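Long-range contacts in DUF3013 family protein (Enterococcus faecalis, PDB 3NAT), which is of unknown function, belonging to the DUF3013 family and folding as an alpha-beta half sandwich: residues E18-D23 with G106-L111; F68-L73 with F134-E139. One frame throughout, in Å; residues are numbered along the deposited sequence.

Contact 1 (E18-D23 with G106-L111); sequences EKHLGD and GFIHYL
Helix-to-helix packing through H20, L21, I108, H109 and L111 brings the C-terminal end of helix 9-20 against the first half of the long helix 101-125, with H20 and I108 closest along the backbones. The two histidines meet in an edge-to-face pair: H109 turns its CE1 corner onto one face of the H20 imidazole, toward the rim, with the planes at 59° and the centroids 4.8 Å apart. CE1 of H109 is 3.8 Å from ND1 of H20. K19 lays CG over the opposite face, which puts the H20 ring between a helix neighbour and its partner across the contact. Beside the histidine pair the contact turns apolar. I108 points its CG2 branch, set anti to the backbone N, at the base of H20, 3.8 Å from H20 CB, and its side chain also touches Q16 and L17 one turn back on helix 9-20. In this alpha-beta half sandwich, helix 101-125 lies against the sheet, where F107 and L111 rest on L72 of strand 65-75. L21, the first residue to leave helical geometry, still sends its side chain inward; its CG lies beside the backbone N (chi1 -53°) and anti to the carbonyl carbon, which carries CD1 to CD2 of L111, 3.7 Å away, the two side chains nearly perpendicular.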
loop_
_atom_site.group_PDB
_atom_site.type_symbol
_atom_site.label_atom_id
_atom_site.label_comp_id
_atom_site.label_asym_id
_atom_site.label_seq_id
_atom_site.Cartn_x
_atom_site.Cartn_y
_atom_site.Cartn_z
ATOM N N GLU A 18 19.929 -14.654 5.124
ATOM C CA GLU A 18 20.754 -15.680 5.738
ATOM C C GLU A 18 22.154 -15.149 5.962
ATOM O O GLU A 18 22.836 -15.520 6.918
ATOM C CB GLU A 18 20.771 -16.936 4.874
ATOM C CG GLU A 18 19.394 -17.571 4.761
ATOM C CD GLU A 18 19.354 -18.741 3.796
ATOM O OE1 GLU A 18 18.294 -19.402 3.710
ATOM O OE2 GLU A 18 20.378 -18.997 3.124
ATOM N N LYS A 19 22.567 -14.248 5.087
ATOM C CA LYS A 19 23.912 -13.707 5.160
ATOM C C LYS A 19 24.076 -12.710 6.305
ATOM O O LYS A 19 25.101 -12.699 6.974
ATOM C CB LYS A 19 24.298 -13.061 3.831
ATOM C CG LYS A 19 25.690 -12.452 3.831
ATOM C CD LYS A 19 26.047 -11.881 2.464
ATOM C CE LYS A 19 27.477 -11.371 2.421
ATOM N NZ LYS A 19 27.752 -10.698 1.125
ATOM N N HIS A 20 23.069 -11.874 6.531
ATOM C CA HIS A 20 23.197 -10.794 7.509
ATOM C C HIS A 20 22.340 -10.979 8.768
ATOM O O HIS A 20 22.582 -10.330 9.781
ATOM C CB HIS A 20 22.919 -9.430 6.853
ATOM C CG HIS A 20 23.821 -9.121 5.696
ATOM N ND1 HIS A 20 25.105 -8.650 5.859
ATOM C CD2 HIS A 20 23.628 -9.231 4.360
ATOM C CE1 HIS A 20 25.664 -8.479 4.674
ATOM N NE2 HIS A 20 24.789 -8.823 3.747
ATOM N N LEU A 21 21.356 -11.872 8.703
ATOM C CA LEU A 21 20.457 -12.100 9.827
ATOM C C LEU A 21 20.289 -13.580 10.139
ATOM O O LEU A 21 19.173 -14.045 10.380
ATOM C CB LEU A 21 19.084 -11.502 9.531
ATOM C CG LEU A 21 18.988 -10.036 9.108
ATOM C CD1 LEU A 21 17.581 -9.738 8.654
ATOM C CD2 LEU A 21 19.377 -9.097 10.231
ATOM N N GLY A 22 21.387 -14.326 10.132
ATOM C CA GLY A 22 21.313 -15.743 10.434
ATOM C C GLY A 22 20.981 -15.966 11.896
ATOM O O GLY A 22 20.290 -16.922 12.253
ATOM N N ASP A 23 21.475 -15.062 12.736
ATOM C CA ASP A 23 21.288 -15.142 14.179
ATOM C C ASP A 23 19.844 -14.912 14.580
ATOM O O ASP A 23 19.479 -15.105 15.737
ATOM C CB ASP A 23 22.168 -14.110 14.882
ATOM C CG ASP A 23 23.637 -14.302 14.582
ATOM O OD1 ASP A 23 24.033 -15.431 14.207
ATOM O OD2 ASP A 23 24.396 -13.321 14.723
ATOM N N GLY A 106 19.262 -1.562 2.093
ATOM C CA GLY A 106 18.974 -0.706 3.228
ATOM C C GLY A 106 17.960 -1.387 4.122
ATOM O O GLY A 106 17.970 -1.264 5.349
ATOM N N PHE A 107 17.070 -2.128 3.490
ATOM C CA PHE A 107 16.065 -2.863 4.218
ATOM C C PHE A 107 16.730 -3.891 5.125
ATOM O O PHE A 107 16.504 -3.913 6.332
ATOM C CB PHE A 107 15.136 -3.539 3.232
ATOM C CG PHE A 107 14.185 -4.491 3.861
ATOM C CD1 PHE A 107 12.972 -4.045 4.370
ATOM C CD2 PHE A 107 14.486 -5.842 3.930
ATOM C CE1 PHE A 107 12.072 -4.933 4.940
ATOM C CE2 PHE A 107 13.592 -6.742 4.506
ATOM C CZ PHE A 107 12.383 -6.286 5.010
ATOM N N ILE A 108 17.566 -4.733 4.536
ATOM C CA ILE A 108 18.289 -5.739 5.298
ATOM C C ILE A 108 19.015 -5.141 6.494
ATOM O O ILE A 108 18.935 -5.657 7.599
ATOM C CB ILE A 108 19.308 -6.466 4.422
ATOM C CG1 ILE A 108 18.589 -7.254 3.327
ATOM C CG2 ILE A 108 20.161 -7.397 5.265
ATOM C CD1 ILE A 108 17.603 -8.276 3.867
ATOM N N HIS A 109 19.718 -4.044 6.278
ATOM C CA HIS A 109 20.564 -3.498 7.328
ATOM C C HIS A 109 19.800 -2.719 8.363
ATOM O O HIS A 109 20.203 -2.667 9.524
ATOM C CB HIS A 109 21.694 -2.672 6.725
ATOM C CG HIS A 109 22.641 -3.497 5.913
ATOM N ND1 HIS A 109 23.638 -4.257 6.482
ATOM C CD2 HIS A 109 22.698 -3.730 4.581
ATOM C CE1 HIS A 109 24.289 -4.907 5.530
ATOM N NE2 HIS A 109 23.737 -4.605 4.369
ATOM N N TYR A 110 18.688 -2.120 7.956
ATOM C CA TYR A 110 17.850 -1.437 8.918
ATOM C C TYR A 110 17.092 -2.476 9.739
ATOM O O TYR A 110 17.037 -2.411 10.963
ATOM C CB TYR A 110 16.885 -0.492 8.230
ATOM C CG TYR A 110 16.017 0.224 9.227
ATOM C CD1 TYR A 110 16.577 0.772 10.374
ATOM C CD2 TYR A 110 14.649 0.355 9.035
ATOM C CE1 TYR A 110 15.813 1.427 11.295
ATOM C CE2 TYR A 110 13.866 1.022 9.965
ATOM C CZ TYR A 110 14.464 1.549 11.095
ATOM O OH TYR A 110 13.731 2.208 12.047
ATOM N N LEU A 111 16.522 -3.451 9.051
ATOM C CA LEU A 111 15.865 -4.552 9.721
ATOM C C LEU A 111 16.734 -5.136 10.831
ATOM O O LEU A 111 16.245 -5.515 11.884
ATOM C CB LEU A 111 15.529 -5.642 8.717
ATOM C CG LEU A 111 14.798 -6.839 9.324
ATOM C CD1 LEU A 111 13.531 -6.391 10.067
ATOM C CD2 LEU A 111 14.462 -7.839 8.237
#

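Contact 2 (F68-L73 with F134-E139)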
loop_
_atom_site.group_PDB
_atom_site.type_symbol
_atom_site.label_atom_id
_atom_site.label_comp_id
_atom_site.label_asym_id
_atom_site.label_seq_id
_atom_site.Cartn_x
_atom_site.Cartn_y
_atom_site.Cartn_z
ATOM N N PHE A 68 7.501 -13.387 20.146
ATOM C CA PHE A 68 6.883 -12.251 19.494
ATOM C C PHE A 68 7.097 -12.354 17.998
ATOM O O PHE A 68 8.224 -12.480 17.536
ATOM C CB PHE A 68 7.461 -10.948 20.021
ATOM C CG PHE A 68 6.864 -9.734 19.387
ATOM C CD1 PHE A 68 5.880 -9.022 20.033
ATOM C CD2 PHE A 68 7.275 -9.319 18.135
ATOM C CE1 PHE A 68 5.323 -7.911 19.458
ATOM C CE2 PHE A 68 6.724 -8.207 17.551
ATOM C CZ PHE A 68 5.746 -7.497 18.217
ATOM N N GLU A 69 6.013 -12.308 17.238
ATOM C CA GLU A 69 6.125 -12.433 15.798
ATOM C C GLU A 69 5.596 -11.193 15.098
ATOM O O GLU A 69 4.658 -10.558 15.569
ATOM C CB GLU A 69 5.389 -13.669 15.309
ATOM C CG GLU A 69 5.431 -13.832 13.808
ATOM C CD GLU A 69 4.765 -15.104 13.341
ATOM O OE1 GLU A 69 3.545 -15.062 13.063
ATOM O OE2 GLU A 69 5.458 -16.144 13.257
ATOM N N ASP A 70 6.217 -10.845 13.979
ATOM C CA ASP A 70 5.752 -9.736 13.155
ATOM C C ASP A 70 6.104 -9.979 11.689
ATOM O O ASP A 70 6.760 -10.965 11.355
ATOM C CB ASP A 70 6.336 -8.409 13.643
ATOM C CG ASP A 70 5.398 -7.238 13.414
ATOM O OD1 ASP A 70 4.572 -7.301 12.476
ATOM O OD2 ASP A 70 5.484 -6.254 14.179
ATOM N N GLY A 71 5.659 -9.081 10.819
ATOM C CA GLY A 71 5.889 -9.225 9.395
ATOM C C GLY A 71 6.051 -7.907 8.660
ATOM O O GLY A 71 5.421 -6.893 9.009
ATOM N N LEU A 72 6.904 -7.938 7.636
ATOM C CA LEU A 72 7.180 -6.792 6.780
ATOM C C LEU A 72 6.834 -7.152 5.338
ATOM O O LEU A 72 7.311 -8.154 4.818
ATOM C CB LEU A 72 8.652 -6.407 6.895
ATOM C CG LEU A 72 9.144 -6.030 8.296
ATOM C CD1 LEU A 72 9.437 -7.265 9.121
ATOM C CD2 LEU A 72 10.380 -5.158 8.211
ATOM N N LEU A 73 6.010 -6.339 4.684
ATOM C CA LEU A 73 5.442 -6.740 3.395
ATOM C C LEU A 73 5.913 -5.956 2.170
ATOM O O LEU A 73 6.006 -4.734 2.190
ATOM C CB LEU A 73 3.920 -6.683 3.462
ATOM C CG LEU A 73 3.178 -7.347 2.308
ATOM C CD1 LEU A 73 3.289 -8.859 2.428
ATOM C CD2 LEU A 73 1.726 -6.917 2.325
ATOM N N PHE A 134 5.278 -3.520 24.645
ATOM C CA PHE A 134 6.394 -3.838 23.766
ATOM C C PHE A 134 5.965 -4.058 22.317
ATOM O O PHE A 134 5.048 -4.830 22.029
ATOM C CB PHE A 134 7.166 -5.074 24.220
ATOM C CG PHE A 134 8.150 -5.555 23.191
ATOM C CD1 PHE A 134 9.469 -5.129 23.223
ATOM C CD2 PHE A 134 7.741 -6.381 22.156
ATOM C CE1 PHE A 134 10.364 -5.540 22.263
ATOM C CE2 PHE A 134 8.631 -6.805 21.191
ATOM C CZ PHE A 134 9.946 -6.383 21.246
ATOM N N GLU A 135 6.661 -3.386 21.410
ATOM C CA GLU A 135 6.484 -3.611 19.992
ATOM C C GLU A 135 7.778 -3.293 19.260
ATOM O O GLU A 135 8.789 -2.944 19.871
ATOM C CB GLU A 135 5.333 -2.772 19.437
ATOM C CG GLU A 135 5.454 -1.273 19.663
ATOM C CD GLU A 135 4.205 -0.514 19.220
ATOM O OE1 GLU A 135 4.022 0.639 19.666
ATOM O OE2 GLU A 135 3.400 -1.070 18.435
ATOM N N LEU A 136 7.733 -3.434 17.941
ATOM C CA LEU A 136 8.869 -3.140 17.090
ATOM C C LEU A 136 8.678 -1.766 16.469
ATOM O O LEU A 136 7.557 -1.365 16.151
ATOM C CB LEU A 136 8.962 -4.192 15.999
ATOM C CG LEU A 136 10.079 -5.222 16.113
ATOM C CD1 LEU A 136 10.452 -5.473 17.553
ATOM C CD2 LEU A 136 9.676 -6.510 15.406
ATOM N N HIS A 137 9.770 -1.036 16.298
ATOM C CA HIS A 137 9.672 0.317 15.778
ATOM C C HIS A 137 10.376 0.476 14.446
ATOM O O HIS A 137 11.586 0.289 14.341
ATOM C CB HIS A 137 10.200 1.318 16.801
ATOM C CG HIS A 137 9.521 1.215 18.129
ATOM N ND1 HIS A 137 8.228 1.648 18.337
ATOM C CD2 HIS A 137 9.945 0.702 19.309
ATOM C CE1 HIS A 137 7.888 1.415 19.591
ATOM N NE2 HIS A 137 8.911 0.841 20.201
ATOM N N TRP A 138 9.600 0.818 13.427
ATOM C CA TRP A 138 10.147 1.045 12.109
ATOM C C TRP A 138 10.057 2.531 11.782
ATOM O O TRP A 138 8.999 3.029 11.424
ATOM C CB TRP A 138 9.382 0.214 11.085
ATOM C CG TRP A 138 9.928 0.331 9.722
ATOM C CD1 TRP A 138 9.691 1.331 8.823
ATOM C CD2 TRP A 138 10.823 -0.576 9.084
ATOM N NE1 TRP A 138 10.380 1.098 7.664
ATOM C CE2 TRP A 138 11.082 -0.072 7.799
ATOM C CE3 TRP A 138 11.427 -1.774 9.474
ATOM C CZ2 TRP A 138 11.925 -0.723 6.902
ATOM C CZ3 TRP A 138 12.256 -2.419 8.575
ATOM C CH2 TRP A 138 12.498 -1.893 7.310
ATOM N N GLU A 139 11.172 3.234 11.938
ATOM C CA GLU A 139 11.258 4.657 11.630
ATOM C C GLU A 139 11.713 4.866 10.198
ATOM O O GLU A 139 12.886 4.713 9.882
ATOM C CB GLU A 139 12.258 5.348 12.555
ATOM C CG GLU A 139 11.872 5.333 14.006
ATOM C CD GLU A 139 10.786 6.333 14.319
ATOM O OE1 GLU A 139 10.610 7.282 13.522
ATOM O OE2 GLU A 139 10.115 6.171 15.362
HETATM O O HOH W 1 5.774 -4.414 16.260
#
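F68, its CG anti to the backbone N (chi1 180°), turns one ring face to the edge of F134 in a T-shaped pair, the planes 87° and the centroids 5.1 Å apart. In the alpha-beta half sandwich, F68 belongs to strand 65-75 of the sheet, while 134-139 is the irregular segment leading into helix 140-151. It runs within 15° of the strand's direction but too far off for strand pairing: D70 CA and L136 CA are 8.3 Å apart, and side chains and a water bridge the gap. CE2 of F134 sits above the F68 ring, 3.7 Å from F68 CD1, and F134 also reaches L122 and F125 of helix 101-125. Further round the F68 ring, L136 brings CD2 obliquely to within 4.0 Å of F68 CE2, their side chains running in opposite senses. At the inner end, L72 offers CD2 obliquely to the benzo part of the W138 indole, next to CZ3 and CE3. Between these apolar patches D70 makes the polar link: its OD1 takes the N-H of G71 within the strand, from the anti side and somewhat out of the carboxylate plane; its OD2 accepts from a water at 2.8 Å that in turn accepts the N-H of L136.

From the N terminus, the chain leaves helix 9-20 and builds the four-stranded sheet before entering helix 101-125; contact 1 closes this loop of 82 residues by setting the second helix beside the end of the first. Contact 2 starts inside that loop, on strand 65-75, and closes 60 residues later, beyond helix 101-125, just before helix 140-151. The two closures therefore cross rather than nest. Helix 101-125 joins them: F107 and Y110 of 106-111 pack on W138, and Y110 OH makes a probable hydrogen bond to E139 N at the start of helix 140-151. Contact 1 thus ties the first helix to helix 101-125, and contact 2 ties strand 65-75 to the segment leading into helix 140-151.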